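Local structure of structure-specific endonuclease subunit slx4 (4ZDT) at residues B[38-43]-B[53-58]. The protein serves as the regulatory subunit of the Slx1-Slx4 structure-specific endonuclease, which cuts branched DNA such as stem-loops and splayed arms during repair and recombination. Sequence-based numbering, arbitrary orientation.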
# COMPACT_ATOMS: atom_id res chain seq x y z
N GLU B 38 0.04 12.77 12.87
CA GLU B 38 -0.38 13.36 11.59
C GLU B 38 -1.43 12.50 10.89
O GLU B 38 -2.42 13.03 10.37
CB GLU B 38 0.83 13.62 10.68
CG GLU B 38 1.66 14.86 11.07
CD GLU B 38 2.90 15.04 10.20
OE1 GLU B 38 2.94 14.50 9.07
OE2 GLU B 38 3.84 15.75 10.64
N PHE B 39 -1.23 11.18 10.92
CA PHE B 39 -2.14 10.16 10.34
C PHE B 39 -3.52 10.24 10.98
O PHE B 39 -4.55 10.21 10.26
CB PHE B 39 -1.52 8.76 10.53
CG PHE B 39 -2.28 7.62 9.82
CD1 PHE B 39 -2.86 7.79 8.55
CD2 PHE B 39 -2.32 6.36 10.41
CE1 PHE B 39 -3.52 6.72 7.90
CE2 PHE B 39 -2.96 5.27 9.76
CZ PHE B 39 -3.57 5.47 8.50
N GLN B 40 -3.57 10.36 12.30
CA GLN B 40 -4.85 10.51 13.00
C GLN B 40 -5.65 11.70 12.46
O GLN B 40 -6.86 11.58 12.20
CB GLN B 40 -4.62 10.64 14.51
CG GLN B 40 -5.89 10.71 15.35
CD GLN B 40 -5.59 10.83 16.84
OE1 GLN B 40 -4.76 11.65 17.24
NE2 GLN B 40 -6.25 10.00 17.65
N LEU B 41 -4.98 12.83 12.26
CA LEU B 41 -5.61 14.04 11.70
C LEU B 41 -6.01 13.83 10.24
O LEU B 41 -7.11 14.24 9.82
CB LEU B 41 -4.67 15.25 11.84
CG LEU B 41 -4.37 15.72 13.27
CD1 LEU B 41 -3.03 16.49 13.33
CD2 LEU B 41 -5.51 16.59 13.78
N TRP B 42 -5.14 13.17 9.49
CA TRP B 42 -5.44 12.83 8.09
C TRP B 42 -6.71 11.97 8.03
O TRP B 42 -7.61 12.24 7.23
CB TRP B 42 -4.24 12.08 7.47
CG TRP B 42 -4.32 11.74 5.97
CD1 TRP B 42 -3.90 12.53 4.93
CD2 TRP B 42 -4.76 10.50 5.39
NE1 TRP B 42 -4.08 11.87 3.73
CE2 TRP B 42 -4.60 10.63 3.98
CE3 TRP B 42 -5.27 9.30 5.91
CZ2 TRP B 42 -4.95 9.60 3.09
CZ3 TRP B 42 -5.62 8.28 5.02
CH2 TRP B 42 -5.45 8.44 3.62
N LEU B 43 -6.79 10.95 8.88
CA LEU B 43 -7.99 10.14 8.95
C LEU B 43 -9.22 10.97 9.32
O LEU B 43 -10.29 10.78 8.76
CB LEU B 43 -7.82 8.97 9.93
CG LEU B 43 -6.79 7.93 9.49
CD1 LEU B 43 -6.43 7.00 10.65
CD2 LEU B 43 -7.31 7.17 8.25
N ASP B 53 -4.20 4.53 20.00
CA ASP B 53 -4.06 3.10 20.28
C ASP B 53 -4.55 2.22 19.13
O ASP B 53 -3.91 1.22 18.79
CB ASP B 53 -4.80 2.70 21.57
CG ASP B 53 -4.06 3.15 22.84
OD1 ASP B 53 -2.89 3.56 22.76
OD2 ASP B 53 -4.67 3.10 23.92
N LEU B 54 -5.66 2.62 18.52
CA LEU B 54 -6.21 1.89 17.38
C LEU B 54 -5.27 1.97 16.18
O LEU B 54 -5.14 1.02 15.42
CB LEU B 54 -7.59 2.44 17.01
CG LEU B 54 -8.79 1.76 17.67
CD1 LEU B 54 -10.09 2.37 17.16
CD2 LEU B 54 -8.76 0.26 17.42
N ILE B 55 -4.61 3.12 16.03
CA ILE B 55 -3.67 3.33 14.92
C ILE B 55 -2.41 2.51 15.13
O ILE B 55 -1.98 1.79 14.25
CB ILE B 55 -3.34 4.83 14.71
CG1 ILE B 55 -4.57 5.54 14.14
CG2 ILE B 55 -2.14 4.99 13.74
CD1 ILE B 55 -4.53 7.06 14.28
N LYS B 56 -1.84 2.58 16.34
CA LYS B 56 -0.65 1.81 16.67
C LYS B 56 -0.87 0.31 16.48
O LYS B 56 -0.01 -0.38 15.92
CB LYS B 56 -0.14 2.14 18.08
CG LYS B 56 0.31 3.59 18.21
CD LYS B 56 0.57 4.00 19.66
CE LYS B 56 1.09 5.43 19.72
NZ LYS B 56 1.28 5.91 21.12
N SER B 57 -2.03 -0.19 16.94
CA SER B 57 -2.32 -1.63 16.83
C SER B 57 -2.56 -2.03 15.38
O SER B 57 -2.17 -3.11 14.96
CB SER B 57 -3.49 -2.08 17.73
OG SER B 57 -4.71 -1.41 17.41
N TRP B 58 -3.20 -1.14 14.62
CA TRP B 58 -3.41 -1.34 13.20
C TRP B 58 -2.05 -1.42 12.49
O TRP B 58 -1.80 -2.38 11.77
CB TRP B 58 -4.29 -0.21 12.62
CG TRP B 58 -4.55 -0.32 11.15
CD1 TRP B 58 -5.50 -1.08 10.53
CD2 TRP B 58 -3.85 0.38 10.12
NE1 TRP B 58 -5.41 -0.91 9.16
CE2 TRP B 58 -4.41 -0.02 8.89
CE3 TRP B 58 -2.80 1.31 10.12
CZ2 TRP B 58 -3.95 0.49 7.66
CZ3 TRP B 58 -2.36 1.82 8.90
CH2 TRP B 58 -2.94 1.40 7.69
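Phe39 meets two side chains of segment 53-58 at once, Ile55 and Trp58, and illustrates how one aromatic ring can touch residues a turn apart on a helix that runs steeply across its own. With CG anti to the backbone N (chi1 -173°), its ring extends to the partner helix. The methyl CG2 of Ile55 comes to the ring edge, near its plane, 3.6 Å from Phe39 CD2. At the neighbouring ring carbon, CE2 of Phe39 lies 3.6 Å from Trp58 CZ3, and Phe39 CZ also touches the outer corner of the indole. The two aromatic planes meet obliquely, inclined at 38°, with 5.7 Å between the centroid of the Phe39 ring and that of the six-membered ring of Trp58. The indole nitrogen is engaged elsewhere, in a hydrogen bond to Ser13 of helix 3-18, while Val47 of the Slx1 chain packs against the same tryptophan.

Gln40 approaches Ile55 with its aliphatic stem: CB is 3.6 Å from Ile55 CD1, and the two side chains cross at about a right angle. Ile55 divides its branches here, for CG1, anti to the carbonyl carbon, carries CD1 to Gln40, while CG2 is left for Phe39. The extended glutamine chain takes its amide past this contact, where NE2 is hydrogen-bonded to Val50 O and to a glycerol probably taken up from the crystallisation liquor. The CA atoms of Gln40 and Ile55 are the nearest pair across the two segments, in the all-helical C-terminal domain of Slx4, whose sequence family belongs to the helix-turn-helix clan; here helices 36-45 and 52-62 are joined by a short connection, and the axes of the two segments pass 10.7 Å apart at 107°.

One turn beyond Phe39, Leu43 sends CD1 over the centre of the phenylalanine ring, 3.8 Å above its plane. The same methyl faces Ile55 CD1 tip to tip at a looser 4.1 Å.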